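Putative lipoprotein (Parabacteroides distasonis, PDB 4FVS) is a putative exported lipoprotein of unproven function that probably binds lipid or another hydrophobic ligand. Local coordinates at residues A[152-156]-A[157-161]; A[75-78]-A[79-83]; A[38-42]-A[43-47]. All coordinates share one frame; numbering follows the deposited sequence. Where two conformers were deposited one is given.

Interaction 1 of 3, residues A[152-156]-A[157-161]; sequences ITTPA and GTFDC
Thr153 and Thr158 both carry OG1 anti to the carbonyl carbon (chi1 -59° and -57°), which turns the two hydroxyls toward each other on one face of the hairpin. Thr153 OG1 and Thr158 OG1 are hydrogen-bonded at 2.8 Å, and either could be the donor. The methyl of each threonine lies near the hydroxyl of the other. Thr154 is set differently: chi1 of 77° places OG1 between its own N and carbonyl carbon, which points it back over the turn at the N-H of Ala156. There it accepts that N-H, with Thr154 OG1 3.2 Å from Ala156 N, an ST turn. The same Thr154 OG1 is hydrogen-bonded to Leu211 O. Thr154 OG1 also meets the Phe159 ring at its edge, 3.8 Å from Phe159 CE1. Ala156 CB comes in the plane of the same ring, 3.9 Å from Phe159 CZ. A valine in place of Thr154 would probably leave the Ala156 N-H without its acceptor and Leu211 O without this partner. On the face of Ile152, Thr154 and Phe159, Cys161 SG packs on Ile152 CB at 4.1 Å, with Trp186 and Val194 beside both. The backbones pair through Ile152 and Phe159, and Thr154 N gives a nearly straight bond to Gly157 O. Gly157 has a positive phi, a backbone region that calls for glycine. This is a two-residue beta hairpin, with Pro155 and Ala156 at the corners of a type I turn closed by glycine.

Interaction 2 of 3, residues A[75-78]-A[79-83]; sequences FFLD and SKETL
This is a local contact where strand 74-78 ends and the chain winds into a short 3-10 segment, 79-82, buried near the centre of the chain. A backbone bond marks the start of the 3-10 turn. Glu81 N donates to Asp78 O at 3.2 Å with an angle of 165° at the hydrogen, from above the carbonyl plane. Thr82 N to Ser79 O continues the 3-10 pattern. Leu77 and Glu81 supply the apolar touch. With CG anti to the backbone N (chi1 -178°), Leu77 sets CD2 3.6 Å from Glu81 CG, the aliphatic part of the acid. The Glu81 chain bends at chi2 and carries its carboxylate away, where OE1 has a weak hydrogen bond with Tyr33 OH and OE2 a long, weak ion pair with Arg18. The Asp78 side chain crosses that of Lys80 at a slant, short of its ammonium: Asp78 OD2 lies 3.9 Å from Lys80 CE. Lys80 NZ is bonded instead to Asp65 O, and Asp78 OD1 has a weak bond from Asn101 N. Asp78 OD2 and Lys80 NZ stay 4.6 Å apart, beyond a salt bridge. Their attraction is probably a longer-range one, which may still help keep the buried Asp78 ionised.

Interaction 3 of 3, residues A[38-42]-A[43-47]; sequences VETLP and SGQEV
Val38 and Val47 form the closely packed end of this contact. Their side chains lie side by side and point the same way, with Val38 CG1 3.9 Å from Val47 CG2. Gln45 crosses the Val38 side chain obliquely. With CG anti to the backbone N (chi1 -158°) and the chain extended beyond it, Gln45 brings OE1 to 3.5 Å from Val38 CG1, while NE2 is hydrogen-bonded to Gln10 OE1. The backbone is firm here too. Glu39 N to Glu46 O is 2.9 Å, and Glu46 N to Glu39 O is 2.8 Å. Strands 27-41 and 44-54 thus make an antiparallel beta hairpin, with Pro42 and Ser43 at its tip. Toward that tip the pairing slackens. Leu41 N to Gly44 O is bent (143° at the hydrogen), and Gly44 N to Leu41 O is weak at 3.3 Å. Ser43 OG is tied to Gln71 OE1 on the neighbouring strand 60-71. On the face of Glu39, Leu41 and Glu46, Leu41 CD1 rests 3.6 Å from Glu46 OE1, and Glu46 OE2 makes a salt bridge to Lys67. Glu39, like Thr40 and Pro42, is exposed to solvent, and Glu39 OE1 stays 5.0 Å from Glu46 OE1.

How the interactions relate
Interactions 1 and 3 are beta-hairpin ends near the surface, and interaction 2 lies nearer the middle of the chain. The centres of interactions 1 and 2 are about 20 Å apart, those of 2 and 3 about 17 Å, and those of 1 and 3 about 26 Å. None touches another; the closest approach is between interactions 2 and 3, about 7 Å between nearest atoms. Strand 60-71 stands between those two, pairing with strand 44-54 on one side and strand 74-78 on the other. Phe6 also links them, touching Gln45 and Val47 and meeting Phe75 edge-to-face. No ligand site is established, so none of the three can be assigned to a pocket.

Interaction 1 of 3, residues A[152-156]-A[157-161]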
ATOM      1  N   ILE A 152       8.912  14.379   3.066  1.00 67.18           N
ATOM      2  CA  ILE A 152       7.992  14.539   1.940  1.00 64.26           C
ATOM      3  C   ILE A 152       6.880  15.489   2.337  1.00 69.22           C
ATOM      4  O   ILE A 152       6.301  15.354   3.419  1.00 69.43           O
ATOM      5  CB  ILE A 152       7.444  13.152   1.496  1.00 63.05           C
ATOM      6  CG1 ILE A 152       8.559  12.254   0.954  1.00 62.05           C
ATOM      7  CG2 ILE A 152       6.269  13.228   0.508  1.00 62.60           C
ATOM      8  CD1 ILE A 152       9.398  12.757  -0.253  1.00 61.53           C
ATOM      9  N   THR A 153       6.573  16.441   1.447  1.00 65.96           N
ATOM     10  CA  THR A 153       5.494  17.399   1.656  1.00 66.67           C
ATOM     11  C   THR A 153       4.386  17.112   0.645  1.00 69.86           C
ATOM     12  O   THR A 153       4.642  17.002  -0.554  1.00 69.60           O
ATOM     13  CB  THR A 153       6.021  18.845   1.571  1.00 72.60           C
ATOM     14  OG1 THR A 153       7.039  19.044   2.571  1.00 72.16           O
ATOM     15  CG2 THR A 153       4.920  19.882   1.728  1.00 64.98           C
ATOM     16  N   THR A 154       3.166  16.930   1.152  1.00 65.70           N
ATOM     17  CA  THR A 154       1.952  16.697   0.358  1.00 64.14           C
ATOM     18  C   THR A 154       0.882  17.712   0.819  1.00 70.69           C
ATOM     19  O   THR A 154       1.109  18.381   1.835  1.00 72.61           O
ATOM     20  CB  THR A 154       1.443  15.237   0.485  1.00 67.74           C
ATOM     21  OG1 THR A 154       0.785  15.071   1.742  1.00 62.32           O
ATOM     22  CG2 THR A 154       2.513  14.180   0.244  1.00 65.69           C
ATOM     23  N   PRO A 155      -0.317  17.794   0.181  1.00 66.10           N
ATOM     24  CA  PRO A 155      -1.355  18.714   0.695  1.00 66.37           C
ATOM     25  C   PRO A 155      -1.814  18.374   2.133  1.00 69.71           C
ATOM     26  O   PRO A 155      -2.450  19.218   2.761  1.00 73.96           O
ATOM     27  CB  PRO A 155      -2.507  18.537  -0.301  1.00 66.26           C
ATOM     28  CG  PRO A 155      -1.865  18.008  -1.552  1.00 69.72           C
ATOM     29  CD  PRO A 155      -0.790  17.091  -1.038  1.00 64.91           C
ATOM     30  N   ALA A 156      -1.475  17.166   2.665  1.00 62.62           N
ATOM     31  CA  ALA A 156      -1.825  16.726   4.024  1.00 61.40           C
ATOM     32  C   ALA A 156      -0.815  17.228   5.082  1.00 68.07           C
ATOM     33  O   ALA A 156      -1.134  17.254   6.274  1.00 68.86           O
ATOM     34  CB  ALA A 156      -1.923  15.220   4.082  1.00 58.26           C
ATOM     35  N   GLY A 157       0.367  17.638   4.633  1.00 65.98           N
ATOM     36  CA  GLY A 157       1.425  18.160   5.489  1.00 68.39           C
ATOM     37  C   GLY A 157       2.799  17.670   5.098  1.00 71.03           C
ATOM     38  O   GLY A 157       2.993  17.218   3.963  1.00 68.81           O
ATOM     39  N   THR A 158       3.762  17.759   6.039  1.00 68.76           N
ATOM     40  CA  THR A 158       5.152  17.313   5.828  1.00 67.29           C
ATOM     41  C   THR A 158       5.429  16.130   6.777  1.00 67.34           C
ATOM     42  O   THR A 158       5.092  16.185   7.967  1.00 66.37           O
ATOM     43  CB  THR A 158       6.115  18.484   5.991  1.00 72.99           C
ATOM     44  OG1 THR A 158       5.722  19.495   5.056  1.00 71.60           O
ATOM     45  CG2 THR A 158       7.563  18.094   5.741  1.00 70.98           C
ATOM     46  N   PHE A 159       5.990  15.038   6.219  1.00 61.32           N
ATOM     47  CA  PHE A 159       6.210  13.801   6.960  1.00 59.94           C
ATOM     48  C   PHE A 159       7.599  13.212   6.747  1.00 64.98           C
ATOM     49  O   PHE A 159       8.093  13.215   5.610  1.00 64.09           O
ATOM     50  CB  PHE A 159       5.169  12.742   6.520  1.00 58.51           C
ATOM     51  CG  PHE A 159       3.726  13.199   6.462  1.00 60.01           C
ATOM     52  CD1 PHE A 159       3.216  13.808   5.319  1.00 62.13           C
ATOM     53  CD2 PHE A 159       2.878  13.026   7.555  1.00 63.14           C
ATOM     54  CE1 PHE A 159       1.896  14.265   5.281  1.00 63.34           C
ATOM     55  CE2 PHE A 159       1.549  13.472   7.511  1.00 65.86           C
ATOM     56  CZ  PHE A 159       1.069  14.085   6.372  1.00 63.30           C
ATOM     57  N   ASP A 160       8.222  12.698   7.843  1.00 63.38           N
ATOM     58  CA  ASP A 160       9.520  12.019   7.740  0.70 64.17           C
ATOM     59  C   ASP A 160       9.201  10.602   7.359  1.00 65.29           C
ATOM     60  O   ASP A 160       8.457   9.922   8.065  1.00 65.84           O
ATOM     61  CB  ASP A 160      10.376  12.127   9.022  0.70 69.69           C
ATOM     62  CG  ASP A 160      11.887  11.921   8.840  0.70 85.41           C
ATOM     63  OD1 ASP A 160      12.427  12.310   7.770  0.70 85.67           O
ATOM     64  OD2 ASP A 160      12.546  11.509   9.810  0.70 94.14           O
ATOM     65  N   CYS A 161       9.639  10.190   6.170  1.00 59.73           N
ATOM     66  CA  CYS A 161       9.312   8.886   5.614  1.00 55.56           C
ATOM     67  C   CYS A 161      10.519   8.005   5.444  1.00 61.76           C
ATOM     68  O   CYS A 161      11.658   8.455   5.482  1.00 67.48           O
ATOM     69  CB  CYS A 161       8.627   9.065   4.263  1.00 53.08           C
ATOM     70  SG  CYS A 161       7.175  10.122   4.297  1.00 56.80           S
TER

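Interaction 2 of 3, residues A[75-78]-A[79-83]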
ATOM      1  N   PHE A  75       6.205  -4.391  12.650  1.00 50.67           N
ATOM      2  CA  PHE A  75       4.971  -3.872  12.074  1.00 48.38           C
ATOM      3  C   PHE A  75       4.643  -4.566  10.744  1.00 52.35           C
ATOM      4  O   PHE A  75       5.486  -4.631   9.844  1.00 51.16           O
ATOM      5  CB  PHE A  75       5.056  -2.343  11.869  1.00 49.89           C
ATOM      6  CG  PHE A  75       3.834  -1.772  11.186  1.00 50.71           C
ATOM      7  CD1 PHE A  75       2.666  -1.522  11.906  1.00 54.09           C
ATOM      8  CD2 PHE A  75       3.821  -1.558   9.809  1.00 50.64           C
ATOM      9  CE1 PHE A  75       1.516  -1.061  11.265  1.00 53.17           C
ATOM     10  CE2 PHE A  75       2.671  -1.085   9.174  1.00 51.44           C
ATOM     11  CZ  PHE A  75       1.528  -0.833   9.911  1.00 50.13           C
ATOM     12  N   PHE A  76       3.375  -4.995  10.599  1.00 49.53           N
ATOM     13  CA  PHE A  76       2.861  -5.669   9.400  1.00 46.89           C
ATOM     14  C   PHE A  76       1.589  -5.012   8.870  1.00 51.08           C
ATOM     15  O   PHE A  76       0.776  -4.499   9.627  1.00 53.24           O
ATOM     16  CB  PHE A  76       2.579  -7.146   9.698  1.00 48.35           C
ATOM     17  CG  PHE A  76       3.763  -7.917  10.243  1.00 48.41           C
ATOM     18  CD1 PHE A  76       4.056  -7.904  11.604  1.00 50.95           C
ATOM     19  CD2 PHE A  76       4.575  -8.666   9.398  1.00 45.95           C
ATOM     20  CE1 PHE A  76       5.155  -8.596  12.097  1.00 52.10           C
ATOM     21  CE2 PHE A  76       5.668  -9.359   9.896  1.00 47.90           C
ATOM     22  CZ  PHE A  76       5.951  -9.321  11.242  1.00 48.55           C
ATOM     23  N   LEU A  77       1.412  -5.065   7.563  1.00 46.19           N
ATOM     24  CA  LEU A  77       0.254  -4.508   6.875  1.00 45.99           C
ATOM     25  C   LEU A  77      -0.152  -5.437   5.727  1.00 50.36           C
ATOM     26  O   LEU A  77       0.735  -6.030   5.103  1.00 49.15           O
ATOM     27  CB  LEU A  77       0.639  -3.110   6.356  1.00 45.41           C
ATOM     28  CG  LEU A  77      -0.409  -2.268   5.620  1.00 49.22           C
ATOM     29  CD1 LEU A  77      -1.594  -1.912   6.525  1.00 50.89           C
ATOM     30  CD2 LEU A  77       0.219  -1.005   5.105  1.00 48.48           C
ATOM     31  N   ASP A  78      -1.472  -5.563   5.436  1.00 48.43           N
ATOM     32  CA  ASP A  78      -1.930  -6.396   4.321  1.00 48.17           C
ATOM     33  C   ASP A  78      -1.296  -5.876   3.019  1.00 52.42           C
ATOM     34  O   ASP A  78      -1.364  -4.669   2.728  1.00 53.14           O
ATOM     35  CB  ASP A  78      -3.472  -6.442   4.230  1.00 50.57           C
ATOM     36  CG  ASP A  78      -4.042  -7.706   3.578  1.00 61.45           C
ATOM     37  OD1 ASP A  78      -3.377  -8.264   2.663  1.00 60.45           O
ATOM     38  OD2 ASP A  78      -5.172  -8.107   3.948  1.00 68.48           O
ATOM     39  N   SER A  79      -0.642  -6.794   2.261  1.00 47.15           N
ATOM     40  CA  SER A  79       0.087  -6.507   1.018  1.00 45.34           C
ATOM     41  C   SER A  79      -0.771  -5.871  -0.094  1.00 49.63           C
ATOM     42  O   SER A  79      -0.181  -5.334  -1.025  1.00 50.35           O
ATOM     43  CB  SER A  79       0.778  -7.754   0.468  1.00 47.91           C
ATOM     44  OG  SER A  79      -0.086  -8.865   0.325  1.00 60.38           O
ATOM     45  N   LYS A  80      -2.120  -5.842   0.028  1.00 47.76           N
ATOM     46  CA  LYS A  80      -3.014  -5.234  -0.974  1.00 47.17           C
ATOM     47  C   LYS A  80      -2.859  -3.698  -0.980  1.00 51.25           C
ATOM     48  O   LYS A  80      -3.150  -3.052  -2.001  1.00 49.74           O
ATOM     49  CB  LYS A  80      -4.507  -5.647  -0.786  1.00 48.99           C
ATOM     50  CG  LYS A  80      -5.192  -5.231   0.508  1.00 46.67           C
ATOM     51  CD  LYS A  80      -6.644  -5.573   0.448  1.00 49.01           C
ATOM     52  CE  LYS A  80      -7.302  -5.604   1.782  1.00 55.11           C
ATOM     53  NZ  LYS A  80      -8.664  -6.204   1.677  1.00 63.13           N
ATOM     54  N   GLU A  81      -2.366  -3.131   0.144  1.00 48.91           N
ATOM     55  CA  GLU A  81      -2.086  -1.693   0.292  1.00 48.97           C
ATOM     56  C   GLU A  81      -0.976  -1.243  -0.712  1.00 53.19           C
ATOM     57  O   GLU A  81      -0.968  -0.089  -1.149  1.00 53.08           O
ATOM     58  CB  GLU A  81      -1.675  -1.399   1.739  1.00 50.60           C
ATOM     59  CG  GLU A  81      -1.568   0.066   2.118  1.00 54.27           C
ATOM     60  CD  GLU A  81      -2.809   0.932   2.238  1.00 69.27           C
ATOM     61  OE1 GLU A  81      -3.838   0.619   1.589  1.00 51.29           O
ATOM     62  OE2 GLU A  81      -2.721   1.971   2.938  1.00 67.51           O
ATOM     63  N   THR A  82      -0.081  -2.178  -1.094  1.00 50.85           N
ATOM     64  CA  THR A  82       1.010  -1.973  -2.056  1.00 50.80           C
ATOM     65  C   THR A  82       0.394  -1.743  -3.478  1.00 52.50           C
ATOM     66  O   THR A  82       1.022  -1.042  -4.293  1.00 53.15           O
ATOM     67  CB  THR A  82       2.028  -3.181  -1.981  1.00 56.43           C
ATOM     68  OG1 THR A  82       2.744  -3.107  -0.749  1.00 67.05           O
ATOM     69  CG2 THR A  82       3.054  -3.180  -3.092  1.00 47.35           C
ATOM     70  N   LEU A  83      -0.829  -2.297  -3.744  1.00 45.87           N
ATOM     71  CA  LEU A  83      -1.518  -2.234  -5.039  1.00 44.93           C
ATOM     72  C   LEU A  83      -2.590  -1.134  -5.085  1.00 52.52           C
ATOM     73  O   LEU A  83      -3.417  -1.128  -5.997  1.00 54.77           O
ATOM     74  CB  LEU A  83      -2.139  -3.586  -5.404  1.00 44.59           C
ATOM     75  CG  LEU A  83      -1.221  -4.833  -5.327  1.00 47.94           C
ATOM     76  CD1 LEU A  83      -2.002  -6.054  -5.571  1.00 47.79           C
ATOM     77  CD2 LEU A  83      -0.087  -4.763  -6.323  1.00 50.01           C
TER

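Interaction 3 of 3, residues A[38-42]-A[43-47]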
ATOM      1  N   VAL A  38      -9.521  -0.237  16.910  1.00 85.52           N
ATOM      2  CA  VAL A  38      -8.160  -0.283  17.444  1.00 85.02           C
ATOM      3  C   VAL A  38      -8.189  -1.178  18.693  1.00 95.89           C
ATOM      4  O   VAL A  38      -9.033  -0.975  19.579  1.00101.08           O
ATOM      5  CB  VAL A  38      -7.568   1.124  17.748  1.00 88.61           C
ATOM      6  CG1 VAL A  38      -6.109   1.024  18.180  1.00 87.94           C
ATOM      7  CG2 VAL A  38      -7.689   2.053  16.555  1.00 85.53           C
ATOM      8  N   GLU A  39      -7.293  -2.179  18.755  1.00 91.76           N
ATOM      9  CA  GLU A  39      -7.198  -3.088  19.902  1.00 94.86           C
ATOM     10  C   GLU A  39      -5.747  -3.230  20.359  1.00 97.20           C
ATOM     11  O   GLU A  39      -4.860  -3.536  19.560  1.00 93.06           O
ATOM     12  CB  GLU A  39      -7.798  -4.473  19.593  1.00 96.50           C
ATOM     13  CG  GLU A  39      -8.003  -5.323  20.844  1.00115.99           C
ATOM     14  CD  GLU A  39      -8.592  -6.716  20.696  1.00147.93           C
ATOM     15  OE1 GLU A  39      -8.493  -7.308  19.595  1.00149.90           O
ATOM     16  OE2 GLU A  39      -9.111  -7.239  21.710  1.00147.54           O
ATOM     17  N   THR A  40      -5.522  -3.007  21.655  1.00 97.81           N
ATOM     18  CA  THR A  40      -4.212  -3.143  22.272  1.00 98.54           C
ATOM     19  C   THR A  40      -4.146  -4.546  22.887  1.00104.25           C
ATOM     20  O   THR A  40      -4.890  -4.863  23.813  1.00107.11           O
ATOM     21  CB  THR A  40      -3.973  -1.997  23.265  1.00111.44           C
ATOM     22  OG1 THR A  40      -3.925  -0.774  22.528  1.00110.99           O
ATOM     23  CG2 THR A  40      -2.679  -2.154  24.045  1.00111.66           C
ATOM     24  N   LEU A  41      -3.306  -5.394  22.304  1.00100.00           N
ATOM     25  CA  LEU A  41      -3.074  -6.772  22.739  1.00102.76           C
ATOM     26  C   LEU A  41      -1.739  -6.822  23.481  1.00110.11           C
ATOM     27  O   LEU A  41      -0.952  -5.881  23.320  1.00108.84           O
ATOM     28  CB  LEU A  41      -3.072  -7.737  21.526  1.00 99.57           C
ATOM     29  CG  LEU A  41      -4.211  -7.626  20.523  1.00102.46           C
ATOM     30  CD1 LEU A  41      -3.708  -7.858  19.099  1.00 98.17           C
ATOM     31  CD2 LEU A  41      -5.367  -8.543  20.894  1.00107.38           C
ATOM     32  N   PRO A  42      -1.415  -7.874  24.271  1.00110.05           N
ATOM     33  CA  PRO A  42      -0.119  -7.870  24.977  1.00111.57           C
ATOM     34  C   PRO A  42       1.090  -7.929  24.024  1.00111.45           C
ATOM     35  O   PRO A  42       2.121  -7.324  24.324  1.00110.92           O
ATOM     36  CB  PRO A  42      -0.189  -9.119  25.861  1.00117.26           C
ATOM     37  CG  PRO A  42      -1.214  -9.993  25.221  1.00120.83           C
ATOM     38  CD  PRO A  42      -2.214  -9.072  24.605  1.00114.29           C
ATOM     39  N   SER A  43       0.944  -8.611  22.869  1.00105.07           N
ATOM     40  CA  SER A  43       1.995  -8.788  21.854  1.00101.38           C
ATOM     41  C   SER A  43       2.238  -7.510  21.000  1.00102.10           C
ATOM     42  O   SER A  43       3.314  -7.352  20.401  1.00 99.15           O
ATOM     43  CB  SER A  43       1.635  -9.952  20.936  1.00102.00           C
ATOM     44  OG  SER A  43       0.358  -9.773  20.346  1.00104.70           O
ATOM     45  N   GLY A  44       1.235  -6.634  20.957  1.00 98.69           N
ATOM     46  CA  GLY A  44       1.254  -5.391  20.193  1.00 95.92           C
ATOM     47  C   GLY A  44      -0.139  -4.909  19.840  1.00 98.64           C
ATOM     48  O   GLY A  44      -1.129  -5.477  20.297  1.00101.23           O
ATOM     49  N   GLN A  45      -0.226  -3.865  19.024  1.00 90.85           N
ATOM     50  CA  GLN A  45      -1.505  -3.266  18.641  1.00 89.42           C
ATOM     51  C   GLN A  45      -2.038  -3.843  17.342  1.00 87.22           C
ATOM     52  O   GLN A  45      -1.252  -4.209  16.482  1.00 84.63           O
ATOM     53  CB  GLN A  45      -1.318  -1.753  18.477  1.00 90.42           C
ATOM     54  CG  GLN A  45      -2.600  -0.945  18.601  1.00102.01           C
ATOM     55  CD  GLN A  45      -2.339   0.530  18.522  1.00119.27           C
ATOM     56  OE1 GLN A  45      -2.847   1.315  19.335  1.00116.31           O
ATOM     57  NE2 GLN A  45      -1.535   0.942  17.546  1.00109.17           N
ATOM     58  N   GLU A  46      -3.369  -3.889  17.185  1.00 81.65           N
ATOM     59  CA  GLU A  46      -4.032  -4.329  15.956  1.00 77.61           C
ATOM     60  C   GLU A  46      -5.026  -3.247  15.533  1.00 78.57           C
ATOM     61  O   GLU A  46      -5.731  -2.705  16.381  1.00 82.00           O
ATOM     62  CB  GLU A  46      -4.712  -5.694  16.139  1.00 80.49           C
ATOM     63  CG  GLU A  46      -5.072  -6.372  14.825  1.00 90.74           C
ATOM     64  CD  GLU A  46      -5.257  -7.883  14.845  1.00116.32           C
ATOM     65  OE1 GLU A  46      -5.288  -8.479  15.948  1.00103.59           O
ATOM     66  OE2 GLU A  46      -5.359  -8.475  13.745  1.00113.91           O
ATOM     67  N   VAL A  47      -5.028  -2.872  14.250  1.00 69.03           N
ATOM     68  CA  VAL A  47      -5.912  -1.823  13.723  1.00 67.18           C
ATOM     69  C   VAL A  47      -6.654  -2.356  12.497  1.00 67.09           C
ATOM     70  O   VAL A  47      -6.044  -2.987  11.632  1.00 64.28           O
ATOM     71  CB  VAL A  47      -5.135  -0.512  13.394  1.00 69.18           C
ATOM     72  CG1 VAL A  47      -5.971   0.458  12.563  1.00 67.76           C
ATOM     73  CG2 VAL A  47      -4.654   0.174  14.663  1.00 71.75           C
TER